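Long-range contacts in guanine nucleotide exchange protein (PDB 1XSZ), which acts as a guanine nucleotide exchange factor for ADP-ribosylation factors, with a capping domain that lies over the active site of its Sec7 domain: residues Thr210-Asp215 against Ala315-Pro320; Ser223-Thr228 against Gly259-Ile264; Asn242-Val247 against Thr265-Lys270; Gln278-Asn283 against Arg295-Pro300. One frame throughout, in Å; residues are numbered along the deposited sequence. Where two conformers were deposited one is given.

Contact 1: Thr210-Asp215 against Ala315-Pro320; sequences TTLNKD and ADFSSP
D215 grips the backbone of S318 and S319 while also standing as the N-cap of helix 216-224, so a single carboxylate starts a helix and pins a distant loop of the capping domain. Its oxygens divide the work. OD1 accepts from F218 N in the first turn of the helix, whereas OD2 reaches across the contact, where S319 N donates to it at 2.9 Å, met nearly end-on with respect to the C-O bond. S318 N adds a weak, bent bond to the same OD2. Aspartate suits the place because its short chain, swung opposite its own N (chi1 -177°), holds the two oxygens between helix start and loop.

The tight side is buried and mixed in character. The F317 ring has the D215 carboxylate beside it, OD2 at its edge in the ring plane, and the two flat groups are turned 53° apart. L212 CD1 packs on S319 CB at 3.8 Å and stands more loosely off F317 CD2; L212 and F317 are both buried against F218 of the helix and V296 of the sheet.

Toward solvent the fit is loose and polar, which small hydroxyl residues tolerate. A water may join T211 OG1 to S319 OG, but S319 was modelled in two conformers and this bridge is doubtful. A second water accepts from S318 N at 2.9 Å, sharing that N-H with the weak bond to OD2, and donates to D215 OD1 at 2.6 Å.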
# COMPACT_ATOMS: atom_id res chain seq x y z
N THR A 210 12.37 -1.96 -17.86
CA THR A 210 12.68 -3.26 -18.45
C THR A 210 14.15 -3.61 -18.30
O THR A 210 14.57 -4.71 -18.66
CB THR A 210 12.31 -3.27 -19.94
OG1 THR A 210 12.95 -2.16 -20.59
CG2 THR A 210 10.81 -3.17 -20.12
N THR A 211 14.95 -2.67 -17.78
CA THR A 211 16.38 -2.90 -17.60
C THR A 211 16.85 -2.74 -16.16
O THR A 211 18.03 -2.91 -15.86
CB THR A 211 17.21 -1.94 -18.49
OG1 THR A 211 16.80 -0.59 -18.26
CG2 THR A 211 17.02 -2.28 -19.96
N LEU A 212 15.93 -2.43 -15.25
CA LEU A 212 16.28 -2.25 -13.84
C LEU A 212 16.90 -3.50 -13.22
O LEU A 212 17.75 -3.39 -12.33
CB LEU A 212 15.03 -1.84 -13.04
CG LEU A 212 15.21 -1.60 -11.54
CD1 LEU A 212 16.23 -0.49 -11.30
CD2 LEU A 212 13.86 -1.21 -10.92
N ASN A 213 16.49 -4.67 -13.68
CA ASN A 213 17.03 -5.91 -13.13
C ASN A 213 18.52 -6.09 -13.42
O ASN A 213 19.17 -6.91 -12.79
CB ASN A 213 16.25 -7.13 -13.64
CG ASN A 213 16.20 -7.20 -15.15
OD1 ASN A 213 17.20 -6.98 -15.83
ND2 ASN A 213 15.03 -7.53 -15.68
N LYS A 214 19.04 -5.32 -14.37
CA LYS A 214 20.46 -5.41 -14.72
C LYS A 214 21.27 -4.34 -13.99
O LYS A 214 22.50 -4.30 -14.10
CB LYS A 214 20.65 -5.24 -16.23
CG LYS A 214 19.97 -6.31 -17.07
CD LYS A 214 20.26 -6.13 -18.55
CE LYS A 214 19.73 -4.81 -19.08
NZ LYS A 214 20.02 -4.63 -20.53
N ASP A 215 20.58 -3.49 -13.24
CA ASP A 215 21.22 -2.43 -12.48
C ASP A 215 21.99 -3.02 -11.29
O ASP A 215 21.42 -3.75 -10.47
CB ASP A 215 20.14 -1.44 -12.00
CG ASP A 215 20.71 -0.26 -11.26
OD1 ASP A 215 21.32 -0.45 -10.19
OD2 ASP A 215 20.53 0.88 -11.73
N ALA A 315 19.18 8.23 -5.71
CA ALA A 315 20.22 8.75 -6.60
C ALA A 315 21.37 7.78 -6.81
O ALA A 315 22.10 7.90 -7.79
CB ALA A 315 20.75 10.07 -6.06
N ASP A 316 21.54 6.82 -5.90
CA ASP A 316 22.62 5.85 -6.01
C ASP A 316 22.42 4.83 -7.14
O ASP A 316 23.36 4.14 -7.52
CB ASP A 316 22.84 5.12 -4.68
CG ASP A 316 23.71 5.92 -3.72
OD1 ASP A 316 24.32 6.92 -4.16
OD2 ASP A 316 23.80 5.55 -2.54
N PHE A 317 21.20 4.73 -7.66
CA PHE A 317 20.94 3.82 -8.76
C PHE A 317 21.40 4.48 -10.06
O PHE A 317 21.30 5.70 -10.20
CB PHE A 317 19.43 3.56 -8.93
CG PHE A 317 18.84 2.61 -7.93
CD1 PHE A 317 18.46 3.05 -6.67
CD2 PHE A 317 18.63 1.28 -8.27
CE1 PHE A 317 17.86 2.19 -5.76
CE2 PHE A 317 18.03 0.41 -7.36
CZ PHE A 317 17.65 0.87 -6.11
N SER A 318 21.91 3.69 -10.99
CA SER A 318 22.31 4.22 -12.28
C SER A 318 21.00 4.49 -13.00
O SER A 318 20.84 5.47 -13.72
CB SER A 318 23.14 3.20 -13.06
OG SER A 318 23.44 3.67 -14.36
N SER A 319 20.05 3.58 -12.79
CA SER A 319 18.73 3.67 -13.38
C SER A 319 18.03 4.95 -12.94
O SER A 319 18.20 5.41 -11.81
CB SER A 319 17.88 2.47 -12.94
OG SER A 319 16.52 2.65 -13.28
N PRO A 320 17.24 5.54 -13.84
CA PRO A 320 16.51 6.77 -13.52
C PRO A 320 15.29 6.49 -12.67
O PRO A 320 14.89 5.34 -12.49
CB PRO A 320 16.13 7.30 -14.90
CG PRO A 320 15.86 6.03 -15.66
CD PRO A 320 17.03 5.15 -15.24
O HOH W 1 16.41 1.32 -15.76
O HOH W 2 23.31 1.28 -10.03

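Contact 2: Ser223-Thr228 against Gly259-Ile264; sequences SFLHST and GYKGTI
L225 is the side chain that joins the C-terminal part of helix 216-224 to strand 260-268. Its CB points at the strand, and CG, set opposite the carbonyl carbon (chi1 -70°), carries the two methyls to it. One branch, CD1, rests 3.5 Å from K261 O and also touches K261 CB, crossing that side chain at about a right angle. The other, CD2, meets I264 CG1 and I264 CD1, both at 3.7 Å, and passes G262 more loosely. A forked apolar chain suits this spot, because each branch finds its own strand residue. G262 between them has no side chain to block the approach, and its backbone (phi 121°) also suits a residue without CB.

F224 supports the same isoleucine: its CD1 comes within 3.7 Å of I264 CD1, approaching obliquely. A type I turn runs from F224 to S227, in which F224 O receives both S227 N and S227 OG, the hydroxyl at 2.7 Å. K261 sends its amine back to the helix, in a salt bridge with D222. L225 also touches V247 and V279, on the strands flanking 260-268, consistent with an alpha+beta domain in which helices pack on an antiparallel sheet.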
# COMPACT_ATOMS: atom_id res chain seq x y z
N SER A 223 19.60 -8.83 -3.25
CA SER A 223 20.32 -9.80 -2.43
C SER A 223 20.27 -9.43 -0.95
O SER A 223 20.19 -10.30 -0.09
CB SER A 223 21.78 -9.88 -2.89
OG SER A 223 22.51 -10.79 -2.08
N PHE A 224 20.31 -8.13 -0.66
CA PHE A 224 20.28 -7.65 0.71
C PHE A 224 19.04 -8.11 1.47
O PHE A 224 19.08 -8.28 2.69
CB PHE A 224 20.37 -6.12 0.71
CG PHE A 224 20.53 -5.52 2.08
CD1 PHE A 224 19.42 -5.22 2.86
CD2 PHE A 224 21.79 -5.26 2.59
CE1 PHE A 224 19.56 -4.68 4.13
CE2 PHE A 224 21.95 -4.72 3.86
CZ PHE A 224 20.84 -4.43 4.64
N LEU A 225 17.94 -8.32 0.75
CA LEU A 225 16.70 -8.76 1.37
C LEU A 225 16.84 -10.04 2.20
O LEU A 225 16.17 -10.20 3.21
CB LEU A 225 15.62 -8.97 0.30
CG LEU A 225 15.11 -7.68 -0.34
CD1 LEU A 225 14.20 -8.01 -1.51
CD2 LEU A 225 14.38 -6.85 0.70
N HIS A 226 17.71 -10.94 1.76
CA HIS A 226 17.90 -12.19 2.50
C HIS A 226 19.31 -12.29 3.09
O HIS A 226 19.82 -13.38 3.31
CB HIS A 226 17.64 -13.40 1.60
CG HIS A 226 18.57 -13.51 0.43
ND1 HIS A 226 18.55 -12.62 -0.62
CD2 HIS A 226 19.53 -14.41 0.15
CE1 HIS A 226 19.47 -12.97 -1.50
NE2 HIS A 226 20.08 -14.05 -1.06
N SER A 227 19.91 -11.14 3.36
CA SER A 227 21.26 -11.09 3.93
C SER A 227 21.20 -10.99 5.44
O SER A 227 20.16 -10.68 6.02
CB SER A 227 22.03 -9.89 3.37
OG SER A 227 21.50 -8.68 3.88
N THR A 228 22.34 -11.25 6.08
CA THR A 228 22.44 -11.18 7.53
C THR A 228 23.74 -10.48 7.92
O THR A 228 24.81 -10.81 7.41
CB THR A 228 22.44 -12.59 8.17
OG1 THR A 228 21.29 -13.32 7.72
CG2 THR A 228 22.41 -12.49 9.69
N GLY A 259 3.99 -9.35 -6.33
CA GLY A 259 5.41 -9.53 -6.65
C GLY A 259 6.29 -8.98 -5.54
O GLY A 259 7.51 -8.92 -5.66
N TYR A 260 5.67 -8.59 -4.44
CA TYR A 260 6.35 -8.02 -3.29
C TYR A 260 7.45 -8.94 -2.76
O TYR A 260 7.23 -10.14 -2.57
CB TYR A 260 5.31 -7.75 -2.20
CG TYR A 260 5.79 -7.07 -0.94
CD1 TYR A 260 6.53 -5.88 -0.98
CD2 TYR A 260 5.43 -7.57 0.32
CE1 TYR A 260 6.88 -5.21 0.20
CE2 TYR A 260 5.77 -6.92 1.49
CZ TYR A 260 6.49 -5.74 1.43
OH TYR A 260 6.82 -5.11 2.61
N LYS A 261 8.62 -8.36 -2.51
CA LYS A 261 9.76 -9.11 -1.98
C LYS A 261 10.18 -8.59 -0.61
O LYS A 261 11.16 -9.08 -0.03
CB LYS A 261 10.95 -9.05 -2.95
CG LYS A 261 10.69 -9.70 -4.29
CD LYS A 261 11.98 -10.00 -5.03
CE LYS A 261 12.78 -11.08 -4.31
NZ LYS A 261 14.01 -11.46 -5.06
N GLY A 262 9.46 -7.60 -0.10
CA GLY A 262 9.78 -7.05 1.21
C GLY A 262 10.10 -5.57 1.24
O GLY A 262 10.27 -4.92 0.19
N THR A 263 10.18 -5.02 2.45
CA THR A 263 10.50 -3.62 2.67
C THR A 263 11.67 -3.50 3.63
O THR A 263 11.70 -4.14 4.68
CB THR A 263 9.31 -2.86 3.28
OG1 THR A 263 8.20 -2.92 2.38
CG2 THR A 263 9.67 -1.40 3.54
N ILE A 264 12.65 -2.68 3.25
CA ILE A 264 13.82 -2.44 4.09
C ILE A 264 13.63 -1.06 4.70
O ILE A 264 13.32 -0.10 3.99
CB ILE A 264 15.11 -2.43 3.25
CG1 ILE A 264 15.25 -3.75 2.49
CG2 ILE A 264 16.32 -2.19 4.16
CD1 ILE A 264 16.32 -3.73 1.42

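Contact 3: Asn242-Val247 against Thr265-Lys270; sequences NVKTTV and TLTDNK
K244 and T267, and beyond them T246 and T265, form the two hydrogen-bonded pairs of this antiparallel contact. K244 N gives to T267 O at 2.7 Å and T267 N returns to K244 O at 2.9 Å, both nearly straight. T265 N binds T246 O at 2.9 Å, while the opposite bond, from T246 N to T265 O, is longer. N269 N adds one more bond beyond the strand end by donating to N242 O, almost in line with the carbonyl.

CA-H...O contacts fill the gaps between these bonds; the shortest runs from T245 CA to T265 O, 3.2 Å.

Side chains divide between two faces. V243, T245, L266 and, at the strand end, D268 lie on the inner one. V243 CG1 meets L266 CB at 3.7 Å, and the first three touch I232, so beta-branched and apolar residues suit that part. On the outer face K244 and T267 lie side by side, CE beside CB at 3.5 Å. K244 starts from the crowded chi1 near 63° and then runs extended, across the N269 side chain at about a right angle, so that its methylenes lie against OD1 and its amine can reach solvent. T267 OG1 is bonded to Q274.

Polar links close the far end. D268 OD1 accepts from K270 N at 2.7 Å, an Asx turn, and from T271 N, while a water joins D268 OD2 to N242 N. This is an edge-strand pairing, with 243-248 outermost in the sheet and the Asx turn leading strand 260-268 into its hairpin connection with 274-280.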
# COMPACT_ATOMS: atom_id res chain seq x y z
N ASN A 242 26.29 5.30 9.77
CA ASN A 242 25.47 5.08 10.96
C ASN A 242 24.03 4.71 10.63
O ASN A 242 23.12 4.98 11.43
CB ASN A 242 25.49 6.33 11.84
CG ASN A 242 26.89 6.75 12.23
OD1 ASN A 242 27.63 6.00 12.85
ND2 ASN A 242 27.26 7.97 11.85
N VAL A 243 23.81 4.11 9.47
CA VAL A 243 22.47 3.72 9.07
C VAL A 243 22.21 2.26 9.40
O VAL A 243 22.93 1.37 8.94
CB VAL A 243 22.24 3.94 7.55
CG1 VAL A 243 20.83 3.52 7.17
CG2 VAL A 243 22.46 5.40 7.21
N LYS A 244 21.18 2.02 10.20
CA LYS A 244 20.81 0.67 10.59
C LYS A 244 19.62 0.26 9.73
O LYS A 244 18.90 1.11 9.21
CB LYS A 244 20.42 0.61 12.07
CG LYS A 244 19.21 1.46 12.43
CD LYS A 244 18.77 1.22 13.86
CE LYS A 244 17.51 2.00 14.19
NZ LYS A 244 17.02 1.72 15.57
N THR A 245 19.41 -1.04 9.60
CA THR A 245 18.31 -1.54 8.79
C THR A 245 17.58 -2.73 9.40
O THR A 245 18.16 -3.50 10.17
CB THR A 245 18.78 -1.98 7.40
OG1 THR A 245 19.82 -2.96 7.53
CG2 THR A 245 19.30 -0.80 6.61
N THR A 246 16.31 -2.85 9.05
CA THR A 246 15.46 -3.95 9.47
C THR A 246 14.74 -4.32 8.18
O THR A 246 14.48 -3.45 7.35
CB THR A 246 14.43 -3.55 10.55
OG1 THR A 246 13.61 -2.47 10.07
CG2 THR A 246 15.14 -3.12 11.83
N VAL A 247 14.46 -5.60 8.00
CA VAL A 247 13.79 -6.05 6.80
C VAL A 247 12.48 -6.77 7.12
O VAL A 247 12.46 -7.70 7.92
CB VAL A 247 14.67 -7.02 5.98
CG1 VAL A 247 13.91 -7.52 4.76
CG2 VAL A 247 15.96 -6.32 5.57
N THR A 265 13.80 -0.96 6.01
CA THR A 265 13.68 0.33 6.68
C THR A 265 15.06 0.78 7.11
O THR A 265 15.76 0.08 7.85
CB THR A 265 12.75 0.26 7.90
OG1 THR A 265 11.43 -0.12 7.48
CG2 THR A 265 12.67 1.62 8.59
N LEU A 266 15.47 1.95 6.62
CA LEU A 266 16.77 2.53 6.95
C LEU A 266 16.58 3.61 8.01
O LEU A 266 15.74 4.49 7.87
CB LEU A 266 17.41 3.16 5.72
CG LEU A 266 17.92 2.24 4.61
CD1 LEU A 266 16.77 1.49 3.97
CD2 LEU A 266 18.63 3.08 3.57
N THR A 267 17.38 3.54 9.06
CA THR A 267 17.30 4.53 10.12
C THR A 267 18.70 4.98 10.51
O THR A 267 19.56 4.15 10.82
CB THR A 267 16.61 3.96 11.38
OG1 THR A 267 15.32 3.44 11.03
CG2 THR A 267 16.45 5.05 12.43
N ASP A 268 18.94 6.28 10.47
CA ASP A 268 20.24 6.82 10.85
C ASP A 268 20.23 6.95 12.37
O ASP A 268 19.44 7.70 12.93
CB ASP A 268 20.46 8.19 10.20
CG ASP A 268 21.86 8.73 10.44
OD1 ASP A 268 22.23 8.92 11.61
OD2 ASP A 268 22.58 8.96 9.45
N ASN A 269 21.12 6.21 13.02
CA ASN A 269 21.20 6.21 14.48
C ASN A 269 21.60 7.54 15.11
O ASN A 269 21.47 7.71 16.32
CB ASN A 269 22.18 5.12 14.95
CG ASN A 269 21.69 3.73 14.61
OD1 ASN A 269 20.60 3.32 15.01
ND2 ASN A 269 22.51 2.98 13.87
N LYS A 270 22.09 8.48 14.30
CA LYS A 270 22.51 9.77 14.83
C LYS A 270 21.54 10.92 14.54
O LYS A 270 21.35 11.80 15.37
CB LYS A 270 23.90 10.12 14.29
CG LYS A 270 24.97 9.13 14.70
CD LYS A 270 25.10 9.05 16.22
CE LYS A 270 26.04 7.94 16.64
NZ LYS A 270 25.55 6.60 16.20
O HOH W 3 25.07 7.96 8.95

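Contact 4: Gln278-Asn283 against Arg295-Pro300; sequences QVYTPN and RVIIQP
Q278 and I297, then Y280 and R295, are the hydrogen-bonded pairs of two neighbouring strands in the antiparallel sheet of the capping domain. Each pair exchanges two backbone bonds. Q278 N donates to I297 O at 2.8 Å. In return, I297 N donates to Q278 O at 3.0 Å. I297 O takes a second proton from a water that in turn accepts from Q278 NE2.

Glutamine suits its buried site because both ends of the amide are used. NE2 also donates to E105, and OE1 accepts from Y280 OH at 2.7 Å, in the carbonyl plane. The same tyrosine oxygen is bonded to A106 N, so its hydroxyl is held by two bonds, donating to Q278 OE1 and accepting from A106 N. E105 further receives Q299 NE2, which also binds P203 O. This face of the sheet therefore meets the Sec7 domain, while V279 and V296 on the other face pack against L221 of helix 216-224.

Arginine suits position 295 because its long chain ends in a flat cation that can stack and donate at once: NE forms a salt bridge with E206 and NH2 donates to G104 O. A bend at chi3 (62°) folds the guanidinium over Y280 as a cation-pi stack, planes 26° apart, with R295 NH1 poised 3.9 Å above the Y280 ring plane, over its centre.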
# COMPACT_ATOMS: atom_id res chain seq x y z
N GLN A 278 10.89 -0.47 -0.80
CA GLN A 278 10.10 -1.64 -1.15
C GLN A 278 10.59 -2.21 -2.46
O GLN A 278 10.91 -1.47 -3.39
CB GLN A 278 8.63 -1.25 -1.32
CG GLN A 278 8.00 -0.59 -0.13
CD GLN A 278 6.62 -0.05 -0.46
OE1 GLN A 278 5.76 -0.79 -0.94
NE2 GLN A 278 6.42 1.23 -0.22
N VAL A 279 10.62 -3.54 -2.55
CA VAL A 279 11.07 -4.20 -3.76
C VAL A 279 9.99 -5.13 -4.29
O VAL A 279 9.38 -5.89 -3.53
CB VAL A 279 12.36 -5.02 -3.50
CG1 VAL A 279 12.76 -5.77 -4.75
CG2 VAL A 279 13.48 -4.10 -3.05
N TYR A 280 9.75 -5.07 -5.60
CA TYR A 280 8.77 -5.92 -6.26
C TYR A 280 9.40 -6.52 -7.52
O TYR A 280 10.06 -5.82 -8.28
CB TYR A 280 7.53 -5.14 -6.70
CG TYR A 280 6.76 -4.49 -5.59
CD1 TYR A 280 7.20 -3.31 -5.00
CD2 TYR A 280 5.60 -5.09 -5.07
CE1 TYR A 280 6.52 -2.74 -3.94
CE2 TYR A 280 4.92 -4.53 -4.01
CZ TYR A 280 5.38 -3.35 -3.44
OH TYR A 280 4.73 -2.81 -2.36
N THR A 281 9.21 -7.82 -7.72
CA THR A 281 9.71 -8.48 -8.92
C THR A 281 8.50 -9.21 -9.50
O THR A 281 7.76 -9.88 -8.79
CB THR A 281 10.88 -9.45 -8.64
OG1 THR A 281 10.47 -10.45 -7.70
CG2 THR A 281 12.07 -8.69 -8.09
N PRO A 282 8.29 -9.08 -10.81
CA PRO A 282 7.15 -9.73 -11.46
C PRO A 282 7.12 -11.25 -11.53
O PRO A 282 8.16 -11.91 -11.65
CB PRO A 282 7.16 -9.11 -12.86
CG PRO A 282 8.63 -8.89 -13.11
CD PRO A 282 9.10 -8.32 -11.79
N ASN A 283 5.92 -11.80 -11.40
CA ASN A 283 5.72 -13.23 -11.54
C ASN A 283 4.44 -13.40 -12.37
O ASN A 283 3.73 -12.43 -12.63
CB ASN A 283 5.65 -13.96 -10.19
CG ASN A 283 4.51 -13.50 -9.31
OD1 ASN A 283 3.35 -13.60 -9.69
ND2 ASN A 283 4.84 -13.00 -8.13
N ARG A 295 10.03 -3.26 -9.56
CA ARG A 295 9.82 -1.92 -9.05
C ARG A 295 10.54 -1.73 -7.74
O ARG A 295 10.66 -2.67 -6.95
CB ARG A 295 8.33 -1.67 -8.78
CG ARG A 295 7.39 -1.93 -9.94
CD ARG A 295 5.99 -2.21 -9.41
NE ARG A 295 5.43 -1.08 -8.66
CZ ARG A 295 4.47 -1.19 -7.75
NH1 ARG A 295 3.97 -2.38 -7.46
NH2 ARG A 295 4.00 -0.11 -7.15
N VAL A 296 11.02 -0.52 -7.50
CA VAL A 296 11.64 -0.16 -6.24
C VAL A 296 10.95 1.14 -5.85
O VAL A 296 10.91 2.09 -6.64
CB VAL A 296 13.16 0.07 -6.37
CG1 VAL A 296 13.71 0.56 -5.04
CG2 VAL A 296 13.85 -1.24 -6.78
N ILE A 297 10.37 1.18 -4.65
CA ILE A 297 9.68 2.36 -4.16
C ILE A 297 10.42 2.84 -2.91
O ILE A 297 10.54 2.09 -1.93
CB ILE A 297 8.20 2.06 -3.82
CG1 ILE A 297 7.47 1.57 -5.07
CG2 ILE A 297 7.53 3.31 -3.26
CD1 ILE A 297 6.02 1.15 -4.83
N ILE A 298 10.90 4.07 -2.95
CA ILE A 298 11.66 4.66 -1.85
C ILE A 298 10.90 5.84 -1.27
O ILE A 298 10.55 6.77 -2.00
CB ILE A 298 13.04 5.14 -2.35
CG1 ILE A 298 13.79 3.96 -2.99
CG2 ILE A 298 13.84 5.73 -1.20
CD1 ILE A 298 15.13 4.33 -3.61
N GLN A 299 10.65 5.80 0.03
CA GLN A 299 9.89 6.85 0.69
C GLN A 299 10.57 7.39 1.94
O GLN A 299 11.02 6.62 2.79
CB GLN A 299 8.50 6.33 1.08
CG GLN A 299 7.71 5.80 -0.10
CD GLN A 299 6.45 5.07 0.31
OE1 GLN A 299 6.34 4.57 1.44
NE2 GLN A 299 5.50 4.96 -0.61
N PRO A 300 10.65 8.71 2.07
CA PRO A 300 11.28 9.29 3.25
C PRO A 300 10.30 9.28 4.42
O PRO A 300 9.08 9.39 4.21
CB PRO A 300 11.62 10.71 2.81
CG PRO A 300 10.50 11.03 1.86
CD PRO A 300 10.33 9.75 1.07
O HOH W 4 8.86 2.77 0.29

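In the fold
After strand 204-208 the chain opens contact 1 at 210-215, and the loop it starts closes only at 315-320, so the other three contacts nest inside it. The later part of helix 216-224 opens contact 2, whose loop closes at 259-264. Contact 3 opens within that loop, at 242-247, and closes just beyond it, at 265-270, so contacts 2 and 3 cross on strand 260-268. Contact 4 follows in series, 278-283 closing with 295-300. Contacts 3 and 4 join strands of one sheet, and contact 1 ties the helix start to the loop before strand 323-325. Strands 260-268 and 274-280, side by side, join contacts 2 and 4, probably with a hydrogen bond from K261 N to V279 O; F317 on I298 links contacts 1 and 4.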